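Long-range contact in MHC class I-like protein MILL2 (Mus musculus, PDB 6A97), which binds heparan sulfate proteoglycans on the surface of fibroblasts as a GPI-anchored member of the MHC class I family: residues Ala223-Trp235 and Val242-Pro254. Residues are numbered along the deposited sequence; the frame is centred on the assembly and turned at random.
Sequences AFNLYTREATLVW and VQQKTFRSETILP
Ala231-Trp235 and Gln243-Phe247 pair as an antiparallel beta hairpin of the immunoglobulin C1-set domain, alpha-3 in this MHC class I-like chain; their axes run at 169° to each other and approach to 4.6 Å. Backbone bonds alternate along the pair, as in Lys245 N to Leu233 O at 2.8 Å. Beside Trp235 the pattern breaks into a classic beta bulge: Trp235 N donates to Gln243 O. Val242 N in turn donates to Trp235 O, and Val242 CG2 fits against Trp235 CB at 3.7 Å. The indole turns into the sandwich, where NE1 bonds to Val264 O. On the same face, the CE1 corner of the Phe247 ring meets the Leu233 CD1 methyl at 4.0 Å, and Ala231 O lies at the ring edge, near its plane. On the reverse face Thr232 and Thr246 lie side by side, pointing the same way, with Thr232 CG2 against Thr246 OG1 at 3.3 Å. Gln244, bent at its second torsion, returns its NE2 to Thr246 OG1 with a nearly straight bond of 170°.

Past the strands, Ile252 supplies a bump. Its CG1 lies anti to the backbone N (chi1 -152°), and CD1 reaches between Leu226 CD1 and the Arg229 carbonyl carbon, while CG2 backs Arg229 CB. The extended arginine continues past Ser249 to a salt bridge from NE to Glu51, and its NH1 meets a lone pair of Ser249 O at 3.0 Å, within the guanidinium plane.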
loop_
_atom_site.group_PDB
_atom_site.type_symbol
_atom_site.label_atom_id
_atom_site.label_comp_id
_atom_site.label_asym_id
_atom_site.label_seq_id
_atom_site.Cartn_x
_atom_site.Cartn_y
_atom_site.Cartn_z
ATOM N N ALA A 223 -1.006 -7.174 8.691
ATOM C CA ALA A 223 -2.012 -6.208 9.108
ATOM C C ALA A 223 -3.343 -6.922 9.293
ATOM O O ALA A 223 -3.779 -7.643 8.407
ATOM C CB ALA A 223 -2.139 -5.087 8.087
ATOM N N PHE A 224 -3.974 -6.731 10.449
ATOM C CA PHE A 224 -5.251 -7.368 10.754
ATOM C C PHE A 224 -6.366 -6.342 10.888
ATOM O O PHE A 224 -6.112 -5.146 11.052
ATOM C CB PHE A 224 -5.170 -8.174 12.056
ATOM C CG PHE A 224 -4.187 -9.306 12.020
ATOM C CD1 PHE A 224 -2.853 -9.090 12.321
ATOM C CD2 PHE A 224 -4.599 -10.591 11.704
ATOM C CE1 PHE A 224 -1.944 -10.131 12.302
ATOM C CE2 PHE A 224 -3.694 -11.639 11.677
ATOM C CZ PHE A 224 -2.365 -11.407 11.979
ATOM N N ASN A 225 -7.600 -6.831 10.831
ATOM C CA ASN A 225 -8.777 -6.044 11.175
ATOM C C ASN A 225 -8.985 -4.876 10.235
ATOM O O ASN A 225 -9.338 -3.780 10.665
ATOM C CB ASN A 225 -8.678 -5.535 12.617
ATOM C CG ASN A 225 -10.036 -5.379 13.272
ATOM O OD1 ASN A 225 -10.912 -6.227 13.112
ATOM N ND2 ASN A 225 -10.216 -4.292 14.018
ATOM N N LEU A 226 -8.746 -5.112 8.950
ATOM C CA LEU A 226 -9.030 -4.117 7.930
ATOM C C LEU A 226 -10.519 -4.177 7.606
ATOM O O LEU A 226 -11.051 -5.253 7.337
ATOM C CB LEU A 226 -8.176 -4.365 6.681
ATOM C CG LEU A 226 -6.683 -4.525 6.980
ATOM C CD1 LEU A 226 -5.903 -4.887 5.731
ATOM C CD2 LEU A 226 -6.126 -3.262 7.627
ATOM N N TYR A 227 -11.189 -3.028 7.641
ATOM C CA TYR A 227 -12.639 -2.980 7.457
ATOM C C TYR A 227 -13.035 -3.062 5.985
ATOM O O TYR A 227 -14.145 -3.481 5.657
ATOM C CB TYR A 227 -13.213 -1.707 8.082
ATOM N N THR A 228 -12.131 -2.651 5.103
ATOM C CA THR A 228 -12.361 -2.752 3.666
ATOM C C THR A 228 -11.221 -3.523 3.014
ATOM O O THR A 228 -10.283 -3.947 3.691
ATOM C CB THR A 228 -12.491 -1.368 3.000
ATOM O OG1 THR A 228 -11.227 -0.695 3.032
ATOM C CG2 THR A 228 -13.536 -0.523 3.717
ATOM N N ARG A 229 -11.305 -3.703 1.699
ATOM C CA ARG A 229 -10.315 -4.488 0.969
ATOM C C ARG A 229 -9.184 -3.637 0.396
ATOM O O ARG A 229 -8.498 -4.056 -0.536
ATOM C CB ARG A 229 -10.994 -5.265 -0.159
ATOM C CG ARG A 229 -11.948 -6.339 0.325
ATOM C CD ARG A 229 -12.866 -6.796 -0.789
ATOM N NE ARG A 229 -13.822 -7.795 -0.325
ATOM C CZ ARG A 229 -13.861 -9.046 -0.766
ATOM N NH1 ARG A 229 -13.001 -9.450 -1.691
ATOM N NH2 ARG A 229 -14.764 -9.889 -0.287
ATOM N N GLU A 230 -8.987 -2.447 0.952
ATOM C CA GLU A 230 -7.939 -1.556 0.467
ATOM C C GLU A 230 -6.915 -1.250 1.550
ATOM O O GLU A 230 -7.264 -0.785 2.637
ATOM C CB GLU A 230 -8.542 -0.256 -0.061
ATOM C CG GLU A 230 -9.456 -0.449 -1.256
ATOM C CD GLU A 230 -10.031 0.859 -1.765
ATOM O OE1 GLU A 230 -10.706 1.559 -0.977
ATOM O OE2 GLU A 230 -9.807 1.187 -2.950
ATOM N N ALA A 231 -5.649 -1.517 1.242
ATOM C CA ALA A 231 -4.560 -1.269 2.178
ATOM C C ALA A 231 -3.220 -1.316 1.461
ATOM O O ALA A 231 -3.090 -1.931 0.399
ATOM C CB ALA A 231 -4.589 -2.281 3.311
ATOM N N THR A 232 -2.226 -0.650 2.034
ATOM C CA THR A 232 -0.866 -0.761 1.531
ATOM C C THR A 232 0.083 -1.059 2.676
ATOM O O THR A 232 -0.038 -0.490 3.765
ATOM C CB THR A 232 -0.399 0.525 0.804
ATOM O OG1 THR A 232 -0.379 1.620 1.726
ATOM C CG2 THR A 232 -1.317 0.859 -0.358
ATOM N N LEU A 233 1.013 -1.972 2.426
ATOM C CA LEU A 233 2.080 -2.276 3.366
ATOM C C LEU A 233 3.409 -1.977 2.698
ATOM O O LEU A 233 3.611 -2.308 1.528
ATOM C CB LEU A 233 2.035 -3.735 3.815
ATOM C CG LEU A 233 0.969 -4.150 4.826
ATOM C CD1 LEU A 233 0.976 -5.658 4.990
ATOM C CD2 LEU A 233 1.211 -3.467 6.171
ATOM N N VAL A 234 4.311 -1.341 3.433
ATOM C CA VAL A 234 5.635 -1.058 2.903
ATOM C C VAL A 234 6.689 -1.365 3.960
ATOM O O VAL A 234 6.531 -1.011 5.128
ATOM C CB VAL A 234 5.765 0.415 2.430
ATOM C CG1 VAL A 234 5.328 1.378 3.516
ATOM C CG2 VAL A 234 7.191 0.717 1.988
ATOM N N TRP A 235 7.740 -2.069 3.556
ATOM C CA TRP A 235 8.906 -2.243 4.404
ATOM C C TRP A 235 9.856 -1.083 4.156
ATOM O O TRP A 235 10.159 -0.753 3.007
ATOM C CB TRP A 235 9.598 -3.578 4.131
ATOM C CG TRP A 235 9.058 -4.709 4.946
ATOM C CD1 TRP A 235 8.287 -5.748 4.506
ATOM C CD2 TRP A 235 9.239 -4.912 6.354
ATOM N NE1 TRP A 235 7.985 -6.587 5.548
ATOM C CE2 TRP A 235 8.557 -6.096 6.695
ATOM C CE3 TRP A 235 9.908 -4.205 7.358
ATOM C CZ2 TRP A 235 8.525 -6.589 7.995
ATOM C CZ3 TRP A 235 9.876 -4.699 8.651
ATOM C CH2 TRP A 235 9.193 -5.879 8.957
ATOM N N VAL A 242 11.780 -0.553 0.692
ATOM C CA VAL A 242 12.554 -1.638 0.104
ATOM C C VAL A 242 11.624 -2.705 -0.458
ATOM O O VAL A 242 12.003 -3.472 -1.343
ATOM C CB VAL A 242 13.522 -2.267 1.124
ATOM C CG1 VAL A 242 14.625 -1.285 1.470
ATOM C CG2 VAL A 242 12.776 -2.703 2.373
ATOM N N GLN A 243 10.405 -2.746 0.065
ATOM C CA GLN A 243 9.350 -3.580 -0.491
ATOM C C GLN A 243 8.016 -2.904 -0.225
ATOM O O GLN A 243 7.775 -2.398 0.872
ATOM C CB GLN A 243 9.375 -4.991 0.104
ATOM C CG GLN A 243 8.309 -5.934 -0.455
ATOM C CD GLN A 243 8.445 -6.162 -1.957
ATOM O OE1 GLN A 243 7.959 -5.370 -2.768
ATOM N NE2 GLN A 243 9.111 -7.248 -2.331
ATOM N N GLN A 244 7.161 -2.884 -1.240
ATOM C CA GLN A 244 5.876 -2.210 -1.154
ATOM C C GLN A 244 4.803 -3.057 -1.826
ATOM O O GLN A 244 5.019 -3.600 -2.907
ATOM C CB GLN A 244 5.959 -0.822 -1.803
ATOM C CG GLN A 244 4.767 0.099 -1.548
ATOM C CD GLN A 244 3.556 -0.234 -2.407
ATOM O OE1 GLN A 244 3.689 -0.782 -3.502
ATOM N NE2 GLN A 244 2.370 0.099 -1.911
ATOM N N LYS A 245 3.649 -3.173 -1.180
ATOM C CA LYS A 245 2.518 -3.867 -1.780
ATOM C C LYS A 245 1.213 -3.133 -1.509
ATOM O O LYS A 245 0.912 -2.769 -0.370
ATOM C CB LYS A 245 2.427 -5.305 -1.265
ATOM C CG LYS A 245 3.254 -6.299 -2.066
ATOM C CD LYS A 245 3.433 -7.610 -1.319
ATOM C CE LYS A 245 4.411 -8.529 -2.036
ATOM N NZ LYS A 245 3.706 -9.457 -2.969
ATOM N N THR A 246 0.453 -2.907 -2.573
ATOM C CA THR A 246 -0.888 -2.350 -2.465
ATOM C C THR A 246 -1.912 -3.468 -2.606
ATOM O O THR A 246 -1.921 -4.194 -3.601
ATOM C CB THR A 246 -1.141 -1.269 -3.534
ATOM O OG1 THR A 246 -0.225 -0.185 -3.343
ATOM C CG2 THR A 246 -2.569 -0.745 -3.444
ATOM N N PHE A 247 -2.768 -3.618 -1.604
ATOM C CA PHE A 247 -3.757 -4.684 -1.621
ATOM C C PHE A 247 -5.119 -4.148 -2.039
ATOM O O PHE A 247 -5.538 -3.074 -1.605
ATOM C CB PHE A 247 -3.842 -5.361 -0.250
ATOM C CG PHE A 247 -2.555 -6.003 0.182
ATOM C CD1 PHE A 247 -1.597 -5.272 0.869
ATOM C CD2 PHE A 247 -2.295 -7.332 -0.114
ATOM C CE1 PHE A 247 -0.406 -5.861 1.262
ATOM C CE2 PHE A 247 -1.107 -7.925 0.275
ATOM C CZ PHE A 247 -0.160 -7.188 0.964
ATOM N N ARG A 248 -5.799 -4.904 -2.893
ATOM C CA ARG A 248 -7.112 -4.512 -3.383
ATOM C C ARG A 248 -8.089 -5.678 -3.278
ATOM O O ARG A 248 -7.751 -6.732 -2.738
ATOM C CB ARG A 248 -7.019 -4.009 -4.826
ATOM C CG ARG A 248 -6.257 -2.698 -4.964
ATOM C CD ARG A 248 -6.164 -2.249 -6.413
ATOM N NE ARG A 248 -5.396 -1.012 -6.548
ATOM C CZ ARG A 248 -4.093 -0.965 -6.814
ATOM N NH1 ARG A 248 -3.404 -2.086 -6.974
ATOM N NH2 ARG A 248 -3.478 0.206 -6.921
ATOM N N SER A 249 -9.293 -5.474 -3.805
ATOM C CA SER A 249 -10.400 -6.422 -3.679
ATOM C C SER A 249 -10.032 -7.885 -3.937
ATOM O O SER A 249 -10.564 -8.786 -3.289
ATOM C CB SER A 249 -11.532 -6.018 -4.628
ATOM O OG SER A 249 -12.574 -6.979 -4.623
ATOM N N GLU A 250 -9.111 -8.119 -4.867
ATOM C CA GLU A 250 -8.828 -9.477 -5.315
ATOM C C GLU A 250 -7.470 -10.020 -4.870
ATOM O O GLU A 250 -7.084 -11.122 -5.261
ATOM C CB GLU A 250 -8.933 -9.538 -6.840
ATOM C CG GLU A 250 -10.370 -9.561 -7.347
ATOM C CD GLU A 250 -10.476 -9.303 -8.840
ATOM O OE1 GLU A 250 -9.425 -9.265 -9.516
ATOM O OE2 GLU A 250 -11.615 -9.147 -9.336
ATOM N N THR A 251 -6.750 -9.257 -4.054
ATOM C CA THR A 251 -5.437 -9.694 -3.580
ATOM C C THR A 251 -5.338 -9.690 -2.057
ATOM O O THR A 251 -4.465 -10.340 -1.483
ATOM C CB THR A 251 -4.312 -8.810 -4.146
ATOM O OG1 THR A 251 -4.605 -7.433 -3.878
ATOM C CG2 THR A 251 -4.180 -9.014 -5.647
ATOM N N ILE A 252 -6.228 -8.950 -1.405
ATOM C CA ILE A 252 -6.251 -8.895 0.051
ATOM C C ILE A 252 -6.822 -10.201 0.622
ATOM O O ILE A 252 -7.631 -10.869 -0.024
ATOM C CB ILE A 252 -7.067 -7.677 0.549
ATOM C CG1 ILE A 252 -6.562 -7.205 1.915
ATOM C CG2 ILE A 252 -8.565 -7.980 0.566
ATOM C CD1 ILE A 252 -7.071 -5.834 2.308
ATOM N N LEU A 253 -6.379 -10.579 1.819
ATOM C CA LEU A 253 -6.790 -11.850 2.416
ATOM C C LEU A 253 -8.025 -11.706 3.298
ATOM O O LEU A 253 -8.044 -10.890 4.224
ATOM C CB LEU A 253 -5.649 -12.447 3.241
ATOM C CG LEU A 253 -4.295 -12.636 2.552
ATOM C CD1 LEU A 253 -3.264 -13.156 3.546
ATOM C CD2 LEU A 253 -4.424 -13.582 1.371
ATOM N N PRO A 254 -9.067 -12.501 3.013
ATOM C CA PRO A 254 -10.226 -12.536 3.908
ATOM C C PRO A 254 -9.872 -13.239 5.213
ATOM O O PRO A 254 -9.351 -14.352 5.186
ATOM C CB PRO A 254 -11.265 -13.329 3.109
ATOM C CG PRO A 254 -10.452 -14.202 2.206
ATOM C CD PRO A 254 -9.222 -13.399 1.858
#